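Local coordinates for protein chitinase (Thermococcus chitonophagus, PDB 5XSW) that probably hydrolyses chitin as an endo-acting glycosidase, this chain being the C-terminal portion of a longer protein and holding a beta-rich region ahead of a helical, glycan-binding domain, at residues Ile68-Arg73 against Val82-Glu87; Gly44-Ile49 against Asn64-Asp69; Ala120-Gly125 against Ser130-Asp135. All coordinates share one frame; numbering follows the deposited sequence.

Interaction 1: residues Ile68-Arg73 against Val82-Glu87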
loop_
_atom_site.group_PDB
_atom_site.type_symbol
_atom_site.label_atom_id
_atom_site.label_comp_id
_atom_site.label_asym_id
_atom_site.label_seq_id
_atom_site.Cartn_x
_atom_site.Cartn_y
_atom_site.Cartn_z
ATOM N N ILE A 68 5.207 30.620 0.886
ATOM C CA ILE A 68 3.790 30.365 0.711
ATOM C C ILE A 68 3.548 28.853 0.780
ATOM O O ILE A 68 4.175 28.100 0.030
ATOM C CB ILE A 68 3.270 30.867 -0.612
ATOM C CG1 ILE A 68 3.418 32.413 -0.710
ATOM C CG2 ILE A 68 1.787 30.456 -0.779
ATOM C CD1 ILE A 68 3.247 32.873 -2.169
ATOM N N ASP A 69 2.658 28.436 1.673
ATOM C CA ASP A 69 2.260 27.013 1.815
ATOM C C ASP A 69 0.843 26.861 1.250
ATOM O O ASP A 69 -0.077 27.476 1.757
ATOM C CB ASP A 69 2.355 26.604 3.292
ATOM C CG ASP A 69 1.897 25.139 3.569
ATOM O OD1 ASP A 69 1.414 24.469 2.666
ATOM O OD2 ASP A 69 2.010 24.712 4.725
ATOM N N LEU A 70 0.685 26.078 0.175
ATOM C CA LEU A 70 -0.589 25.956 -0.492
ATOM C C LEU A 70 -1.540 24.976 0.218
ATOM O O LEU A 70 -2.667 24.810 -0.228
ATOM C CB LEU A 70 -0.398 25.507 -1.940
ATOM C CG LEU A 70 0.432 26.442 -2.823
ATOM C CD1 LEU A 70 0.718 25.784 -4.177
ATOM C CD2 LEU A 70 -0.336 27.801 -3.020
ATOM N N THR A 71 -1.054 24.370 1.298
ATOM C CA THR A 71 -1.797 23.405 2.137
ATOM C C THR A 71 -2.619 22.450 1.274
ATOM O O THR A 71 -2.046 21.647 0.548
ATOM C CB THR A 71 -2.695 24.128 3.233
ATOM O OG1 THR A 71 -3.768 24.853 2.628
ATOM C CG2 THR A 71 -1.853 25.063 4.059
ATOM N N TRP A 72 -3.940 22.561 1.268
ATOM C CA TRP A 72 -4.749 21.560 0.567
ATOM C C TRP A 72 -4.679 21.769 -0.904
ATOM O O TRP A 72 -5.083 20.921 -1.682
ATOM C CB TRP A 72 -6.200 21.612 1.062
ATOM C CG TRP A 72 -6.932 22.848 0.640
ATOM C CD1 TRP A 72 -7.023 24.050 1.325
ATOM C CD2 TRP A 72 -7.683 23.017 -0.571
ATOM N NE1 TRP A 72 -7.789 24.951 0.591
ATOM C CE2 TRP A 72 -8.197 24.340 -0.572
ATOM C CE3 TRP A 72 -7.942 22.189 -1.672
ATOM C CZ2 TRP A 72 -8.968 24.837 -1.622
ATOM C CZ3 TRP A 72 -8.707 22.683 -2.712
ATOM C CH2 TRP A 72 -9.216 23.994 -2.680
ATOM N N ARG A 73 -4.115 22.887 -1.335
ATOM C CA ARG A 73 -4.105 23.142 -2.785
ATOM C C ARG A 73 -2.734 22.917 -3.478
ATOM O O ARG A 73 -2.502 23.372 -4.623
ATOM C CB ARG A 73 -4.601 24.580 -3.012
ATOM C CG ARG A 73 -5.606 24.689 -4.058
ATOM C CD ARG A 73 -6.364 26.033 -3.998
ATOM N NE ARG A 73 -6.884 26.275 -5.336
ATOM C CZ ARG A 73 -7.523 27.372 -5.715
ATOM N NH1 ARG A 73 -7.944 27.460 -6.958
ATOM N NH2 ARG A 73 -7.727 28.363 -4.850
ATOM N N VAL A 82 -3.528 27.562 -10.510
ATOM C CA VAL A 82 -3.848 28.231 -9.260
ATOM C C VAL A 82 -3.284 29.685 -9.340
ATOM O O VAL A 82 -2.128 29.875 -9.698
ATOM C CB VAL A 82 -3.280 27.500 -8.031
ATOM C CG1 VAL A 82 -3.437 28.357 -6.743
ATOM C CG2 VAL A 82 -3.963 26.096 -7.838
ATOM N N LYS A 83 -4.117 30.689 -9.067
ATOM C CA LYS A 83 -3.687 32.089 -9.194
ATOM C C LYS A 83 -3.692 32.702 -7.847
ATOM O O LYS A 83 -4.649 32.551 -7.094
ATOM C CB LYS A 83 -4.571 32.867 -10.155
ATOM C CG LYS A 83 -4.297 32.494 -11.576
ATOM C CD LYS A 83 -5.066 33.320 -12.567
ATOM C CE LYS A 83 -4.815 32.841 -13.990
ATOM N NZ LYS A 83 -6.038 33.092 -14.797
ATOM N N ILE A 84 -2.575 33.354 -7.518
ATOM C CA ILE A 84 -2.402 33.941 -6.221
ATOM C C ILE A 84 -2.172 35.479 -6.345
ATOM O O ILE A 84 -1.433 35.932 -7.231
ATOM C CB ILE A 84 -1.212 33.294 -5.511
ATOM C CG1 ILE A 84 -1.543 31.826 -5.174
ATOM C CG2 ILE A 84 -0.866 34.030 -4.260
ATOM C CD1 ILE A 84 -0.384 31.085 -4.529
ATOM N N ILE A 85 -2.838 36.251 -5.493
ATOM C CA ILE A 85 -2.646 37.706 -5.466
ATOM C C ILE A 85 -1.921 38.104 -4.204
ATOM O O ILE A 85 -2.359 37.808 -3.083
ATOM C CB ILE A 85 -3.966 38.439 -5.581
ATOM C CG1 ILE A 85 -4.575 38.092 -6.928
ATOM C CG2 ILE A 85 -3.733 39.985 -5.448
ATOM C CD1 ILE A 85 -6.032 38.139 -6.907
ATOM N N ILE A 86 -0.766 38.745 -4.413
ATOM C CA ILE A 86 0.128 39.185 -3.358
ATOM C C ILE A 86 0.128 40.728 -3.325
ATOM O O ILE A 86 0.352 41.376 -4.347
ATOM C CB ILE A 86 1.570 38.718 -3.593
ATOM C CG1 ILE A 86 1.639 37.180 -3.732
ATOM C CG2 ILE A 86 2.515 39.272 -2.514
ATOM C CD1 ILE A 86 2.854 36.733 -4.496
ATOM N N GLU A 87 -0.144 41.291 -2.160
ATOM C CA GLU A 87 -0.098 42.745 -1.998
ATOM C C GLU A 87 1.013 43.126 -1.044
ATOM O O GLU A 87 1.077 42.608 0.079
ATOM C CB GLU A 87 -1.439 43.268 -1.516
ATOM C CG GLU A 87 -2.375 43.536 -2.699
ATOM C CD GLU A 87 -3.817 43.743 -2.286
ATOM O OE1 GLU A 87 -4.049 44.308 -1.182
ATOM O OE2 GLU A 87 -4.706 43.324 -3.071
#

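Interaction 2: residues Gly44-Ile49 against Asn64-Asp69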
loop_
_atom_site.group_PDB
_atom_site.type_symbol
_atom_site.label_atom_id
_atom_site.label_comp_id
_atom_site.label_asym_id
_atom_site.label_seq_id
_atom_site.Cartn_x
_atom_site.Cartn_y
_atom_site.Cartn_z
ATOM N N GLY A 44 9.833 44.743 1.160
ATOM C CA GLY A 44 8.595 45.398 1.544
ATOM C C GLY A 44 7.853 44.625 2.631
ATOM O O GLY A 44 8.363 43.629 3.154
ATOM N N LYS A 45 6.646 45.064 2.965
ATOM C CA LYS A 45 5.871 44.424 4.026
ATOM C C LYS A 45 4.741 43.685 3.366
ATOM O O LYS A 45 4.011 44.270 2.571
ATOM C CB LYS A 45 5.319 45.444 5.031
ATOM C CG LYS A 45 4.227 44.860 5.965
ATOM C CD LYS A 45 3.793 45.855 7.084
ATOM C CE LYS A 45 4.321 45.444 8.477
ATOM N NZ LYS A 45 3.828 46.312 9.625
ATOM N N VAL A 46 4.597 42.391 3.648
ATOM C CA VAL A 46 3.495 41.669 3.025
ATOM C C VAL A 46 2.178 42.123 3.677
ATOM O O VAL A 46 2.019 42.007 4.896
ATOM C CB VAL A 46 3.641 40.128 3.163
ATOM C CG1 VAL A 46 2.400 39.438 2.571
ATOM C CG2 VAL A 46 4.927 39.642 2.504
ATOM N N LEU A 47 1.241 42.609 2.872
ATOM C CA LEU A 47 -0.077 43.009 3.383
ATOM C C LEU A 47 -1.090 41.867 3.333
ATOM O O LEU A 47 -1.859 41.659 4.259
ATOM C CB LEU A 47 -0.617 44.189 2.576
ATOM C CG LEU A 47 0.229 45.475 2.656
ATOM C CD1 LEU A 47 -0.095 46.447 1.527
ATOM C CD2 LEU A 47 0.017 46.145 3.983
ATOM N N SER A 48 -1.099 41.139 2.225
ATOM C CA SER A 48 -1.992 39.996 2.073
ATOM C C SER A 48 -1.560 39.082 0.913
ATOM O O SER A 48 -1.037 39.547 -0.104
ATOM C CB SER A 48 -3.406 40.477 1.805
ATOM O OG SER A 48 -3.453 40.922 0.462
ATOM N N ILE A 49 -1.802 37.780 1.070
ATOM C CA ILE A 49 -1.616 36.824 -0.010
ATOM C C ILE A 49 -2.896 36.000 -0.046
ATOM O O ILE A 49 -3.235 35.351 0.961
ATOM C CB ILE A 49 -0.388 35.915 0.236
ATOM C CG1 ILE A 49 0.886 36.735 0.382
ATOM C CG2 ILE A 49 -0.254 34.862 -0.863
ATOM C CD1 ILE A 49 2.161 35.878 0.564
ATOM N N ASN A 64 13.813 38.843 4.485
ATOM C CA ASN A 64 13.385 39.174 3.133
ATOM C C ASN A 64 12.687 37.974 2.423
ATOM O O ASN A 64 12.188 38.117 1.312
ATOM C CB ASN A 64 14.590 39.646 2.319
ATOM C CG ASN A 64 15.211 40.965 2.894
ATOM O OD1 ASN A 64 14.526 41.773 3.549
ATOM N ND2 ASN A 64 16.500 41.159 2.656
ATOM N N LEU A 65 12.645 36.829 3.107
ATOM C CA LEU A 65 12.155 35.546 2.522
ATOM C C LEU A 65 10.722 35.246 2.921
ATOM O O LEU A 65 10.443 35.086 4.111
ATOM C CB LEU A 65 13.024 34.383 2.967
ATOM C CG LEU A 65 12.681 33.053 2.256
ATOM C CD1 LEU A 65 12.924 33.234 0.769
ATOM C CD2 LEU A 65 13.549 31.936 2.823
ATOM N N VAL A 66 9.822 35.193 1.941
ATOM C CA VAL A 66 8.414 34.865 2.196
ATOM C C VAL A 66 8.169 33.406 1.699
ATOM O O VAL A 66 8.594 33.056 0.612
ATOM C CB VAL A 66 7.455 35.831 1.471
ATOM C CG1 VAL A 66 5.974 35.476 1.758
ATOM C CG2 VAL A 66 7.701 37.309 1.921
ATOM N N THR A 67 7.507 32.584 2.501
ATOM C CA THR A 67 7.227 31.176 2.115
ATOM C C THR A 67 5.726 30.947 2.069
ATOM O O THR A 67 5.052 31.124 3.093
ATOM C CB THR A 67 7.849 30.214 3.105
ATOM O OG1 THR A 67 9.251 30.522 3.214
ATOM C CG2 THR A 67 7.622 28.689 2.623
ATOM N N ILE A 68 5.207 30.620 0.886
ATOM C CA ILE A 68 3.790 30.365 0.711
ATOM C C ILE A 68 3.548 28.853 0.780
ATOM O O ILE A 68 4.175 28.100 0.030
ATOM C CB ILE A 68 3.270 30.867 -0.612
ATOM C CG1 ILE A 68 3.418 32.413 -0.710
ATOM C CG2 ILE A 68 1.787 30.456 -0.779
ATOM C CD1 ILE A 68 3.247 32.873 -2.169
ATOM N N ASP A 69 2.658 28.436 1.673
ATOM C CA ASP A 69 2.260 27.013 1.815
ATOM C C ASP A 69 0.843 26.861 1.250
ATOM O O ASP A 69 -0.077 27.476 1.757
ATOM C CB ASP A 69 2.355 26.604 3.292
ATOM C CG ASP A 69 1.897 25.139 3.569
ATOM O OD1 ASP A 69 1.414 24.469 2.666
ATOM O OD2 ASP A 69 2.010 24.712 4.725
#

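Interaction 3: residues Ala120-Gly125 against Ser130-Asp135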
loop_
_atom_site.group_PDB
_atom_site.type_symbol
_atom_site.label_atom_id
_atom_site.label_comp_id
_atom_site.label_asym_id
_atom_site.label_seq_id
_atom_site.Cartn_x
_atom_site.Cartn_y
_atom_site.Cartn_z
ATOM N N ALA A 120 32.214 10.853 -24.579
ATOM C CA ALA A 120 31.589 12.063 -25.079
ATOM C C ALA A 120 31.412 12.064 -26.610
ATOM O O ALA A 120 30.480 12.676 -27.150
ATOM C CB ALA A 120 32.414 13.296 -24.626
ATOM N N SER A 121 32.278 11.347 -27.317
ATOM C CA SER A 121 32.061 11.241 -28.766
ATOM C C SER A 121 30.843 10.409 -29.207
ATOM O O SER A 121 30.424 10.499 -30.378
ATOM C CB SER A 121 33.304 10.661 -29.423
ATOM O OG SER A 121 33.569 9.373 -28.926
ATOM N N TRP A 122 30.243 9.627 -28.293
ATOM C CA TRP A 122 29.077 8.806 -28.662
ATOM C C TRP A 122 27.901 9.642 -29.132
ATOM O O TRP A 122 27.532 10.629 -28.497
ATOM C CB TRP A 122 28.619 7.906 -27.465
ATOM C CG TRP A 122 27.647 6.887 -27.924
ATOM C CD1 TRP A 122 27.921 5.620 -28.354
ATOM C CD2 TRP A 122 26.237 7.062 -28.041
ATOM N NE1 TRP A 122 26.750 4.997 -28.720
ATOM C CE2 TRP A 122 25.710 5.869 -28.550
ATOM C CE3 TRP A 122 25.368 8.127 -27.766
ATOM C CZ2 TRP A 122 24.348 5.693 -28.783
ATOM C CZ3 TRP A 122 24.012 7.959 -28.005
ATOM C CH2 TRP A 122 23.520 6.743 -28.504
ATOM N N LYS A 123 27.268 9.196 -30.213
ATOM C CA LYS A 123 26.037 9.762 -30.728
ATOM C C LYS A 123 25.243 8.604 -31.306
ATOM O O LYS A 123 25.819 7.614 -31.712
ATOM C CB LYS A 123 26.297 10.804 -31.848
ATOM C CG LYS A 123 27.143 11.983 -31.457
ATOM C CD LYS A 123 27.440 12.871 -32.675
ATOM C CE LYS A 123 28.582 12.308 -33.565
ATOM N NZ LYS A 123 29.984 12.579 -33.036
ATOM N N PRO A 124 23.928 8.746 -31.401
ATOM C CA PRO A 124 23.077 7.710 -31.989
ATOM C C PRO A 124 23.445 7.420 -33.434
ATOM O O PRO A 124 24.046 8.273 -34.087
ATOM C CB PRO A 124 21.681 8.318 -31.927
ATOM C CG PRO A 124 21.745 9.323 -30.856
ATOM C CD PRO A 124 23.145 9.847 -30.808
ATOM N N GLY A 125 23.064 6.246 -33.919
ATOM C CA GLY A 125 23.276 5.850 -35.306
ATOM C C GLY A 125 24.618 5.192 -35.529
ATOM O O GLY A 125 24.918 4.125 -35.016
ATOM N N SER A 130 35.096 2.703 -30.567
ATOM C CA SER A 130 35.760 3.723 -29.753
ATOM C C SER A 130 34.768 4.683 -29.143
ATOM O O SER A 130 35.077 5.321 -28.170
ATOM C CB SER A 130 36.770 4.548 -30.592
ATOM O OG SER A 130 37.736 3.679 -31.125
ATOM N N ASP A 131 33.602 4.825 -29.753
ATOM C CA ASP A 131 32.570 5.642 -29.188
ATOM C C ASP A 131 31.931 4.924 -27.951
ATOM O O ASP A 131 31.171 5.540 -27.212
ATOM C CB ASP A 131 31.482 5.959 -30.210
ATOM C CG ASP A 131 31.974 6.903 -31.305
ATOM O OD1 ASP A 131 32.871 7.691 -30.995
ATOM O OD2 ASP A 131 31.447 6.850 -32.439
ATOM N N LEU A 132 32.251 3.652 -27.764
ATOM C CA LEU A 132 31.685 2.878 -26.658
ATOM C C LEU A 132 32.688 2.678 -25.571
ATOM O O LEU A 132 32.330 2.696 -24.421
ATOM C CB LEU A 132 31.175 1.484 -27.131
ATOM C CG LEU A 132 30.023 1.492 -28.115
ATOM C CD1 LEU A 132 29.754 0.068 -28.682
ATOM C CD2 LEU A 132 28.716 2.056 -27.512
ATOM N N ILE A 133 33.939 2.404 -25.925
ATOM C CA ILE A 133 34.948 2.027 -24.943
ATOM C C ILE A 133 36.045 3.085 -24.873
ATOM O O ILE A 133 36.841 3.235 -25.794
ATOM C CB ILE A 133 35.562 0.669 -25.253
ATOM C CG1 ILE A 133 34.455 -0.419 -25.340
ATOM C CG2 ILE A 133 36.660 0.336 -24.242
ATOM C CD1 ILE A 133 34.998 -1.856 -25.402
ATOM N N ALA A 134 36.075 3.827 -23.777
ATOM C CA ALA A 134 37.033 4.921 -23.624
ATOM C C ALA A 134 38.430 4.362 -23.464
ATOM O O ALA A 134 39.392 4.865 -24.027
ATOM C CB ALA A 134 36.668 5.793 -22.404
ATOM N N ASP A 135 38.542 3.303 -22.681
ATOM C CA ASP A 135 39.841 2.840 -22.264
ATOM C C ASP A 135 39.822 1.323 -22.151
ATOM O O ASP A 135 39.552 0.753 -21.086
ATOM C CB ASP A 135 40.213 3.544 -20.952
ATOM C CG ASP A 135 41.484 2.994 -20.290
ATOM O OD1 ASP A 135 42.176 2.135 -20.854
ATOM O OD2 ASP A 135 41.795 3.463 -19.166
HETATM O O HOH W 1 29.460 8.554 -32.365
#

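Interaction 1: residues Ile68-Arg73 against Val82-Glu87
Leu70 and Ile84 make the tightest apolar contact here: Leu70 CD2 lies 3.6 Å from Ile84 CD1, the two side chains crossing at a slant. The same Ile84 methyl also approaches Ile68, whose CG2 branch stops 4.4 Å from Ile84 CD1, so one delta carbon is met by two residues of 68-73. Ile84 reaches them because its CG1 stands anti to the carbonyl carbon (chi1 -68°) and the chain runs on extended to CD1. At the other end, Arg73 and Val82 approach from opposite directions. The Val82 CG1 methyl sits over the centre of one guanidinium face, while Val82 CG2 is 3.9 Å from Arg73 NE. One face of the flat group thus rests against an apolar methyl, while its charge is paired with Asp53 in a salt bridge and Tyr51 adds a cation-pi contact.

Behind this first shell, the turn after Ile68 is fixed by Asp69. Its OD1 accepts from Thr71 N at 2.8 Å (N-H...O 154°), from above the carboxylate plane, and also pairs with Arg482; Arg73 N then bonds to Leu70 O. The first of these bonds defines an Asx turn. With strand 65-69 belonging to one antiparallel sheet and strand 80-89 to another, the inward-facing aliphatic residues form the packed interior characteristic of a beta-sandwich.

Interaction 2: residues Gly44-Ile49 against Asn64-Asp69
Segment 45-49 of strand 45-51 and strand 65-69 run roughly parallel, 28° apart in direction with axes 9.7 Å apart at closest approach; this is the spacing of stacked layers rather than of hydrogen-bonded neighbours, and the nearest CA pairs, Val46 with Val66 and Ile49 with Ile68, are likewise more than 8 Å apart.

Side chains fill that interval. Val46 and Val66 point at one another end to end, and their CG2 methyls meet at 3.7 Å, each of them anti to its own carbonyl carbon. The other Val66 branch serves a second partner: Val66 CG1 is 4.0 Å from Ile49 CD1, as the Ile49 and Val66 side chains pass alongside, running opposite ways. Ile49 CD1 also lies 3.9 Å from Ile68 CG1, so this single methyl lodges against both residues of the facing strand. Ile49 is placed for that by a chi1 of -59° and a nearly straight chi2 of -177°, which carry CD1 far out from the backbone.

Between Val46 and Ile49 the inward pattern skips two residues instead of one. Leu47 and Ser48 both lie opposite Glu87 of strand 80-89, a classic beta bulge, and the extra residue turns Ile49 to the same side as Val46. Tyr59 packs on both Val46 and Ile49, and Pro57 on Ile49 and Ile68. Edge strand 45-51 of the four-stranded sheet is thus laid over strand 65-69 of the second sheet, the face-to-face sheet packing of a beta-sandwich core.

Interaction 3: residues Ala120-Gly125 against Ser130-Asp135
This is a local loop-to-loop contact, part polar and part apolar, within the linking region that follows strand 98-104 and precedes helix 136-139. Its polar half centres on the Asp131 carboxylate. Ser121 OG donates to Asp131 OD1 at 2.8 Å, arriving on the anti side and 27° out of the carboxylate plane. The other oxygen, Asp131 OD2, takes a bond of 2.6 Å from a water that also donates to Ser121 O and weakly accepts from Lys123 N; OD2 additionally receives Thr128 N, which ties the intervening loop to the same group. Exchanging Asp131 for an alanine removes the carboxylate, which is likely to leave the Ser121 hydroxyl without its acceptor and the water and Thr128 N without their shared mate.

On the tryptophan side, Trp122 CG is anti to the backbone N (chi1 -168°), which sets the indole edge against Asp131 O, 3.4 Å from Trp122 CD1. That carbonyl is buried and has no hydrogen-bond partner in the model. The apolar contact is that of Leu132 CD2, which approaches the indole obliquely, 3.7 Å from Trp122 NE1. Phe127 meets both Trp122 and Leu132, while helix 449-461 presents Val459 to the pair and helix 421-439 offers Asp430 to Trp122 and Leu438 to Leu132.

How the interactions relate
Interactions 1 and 2 are two parts of one core, their centres 11 Å apart. They share Ile68 and Asp69 on strand 65-69, and their other strands, 80-89 and 45-51, are antiparallel neighbours in the opposing sheet. Along the chain, interaction 2 ends on the strand where interaction 1 begins. Glu87 O lies 2.8 Å from Leu47 N, a probable hydrogen bond, and Ile84 CG2 packs 3.6 Å from Ile49 CG2. Interaction 3 comes later, its nearest atoms about 37 Å from interaction 1 and about 38 Å from interaction 2, in a loop packed on helices 421-439 and 449-461. The first two thus belong to the beta-sandwich core, the third to the helical part.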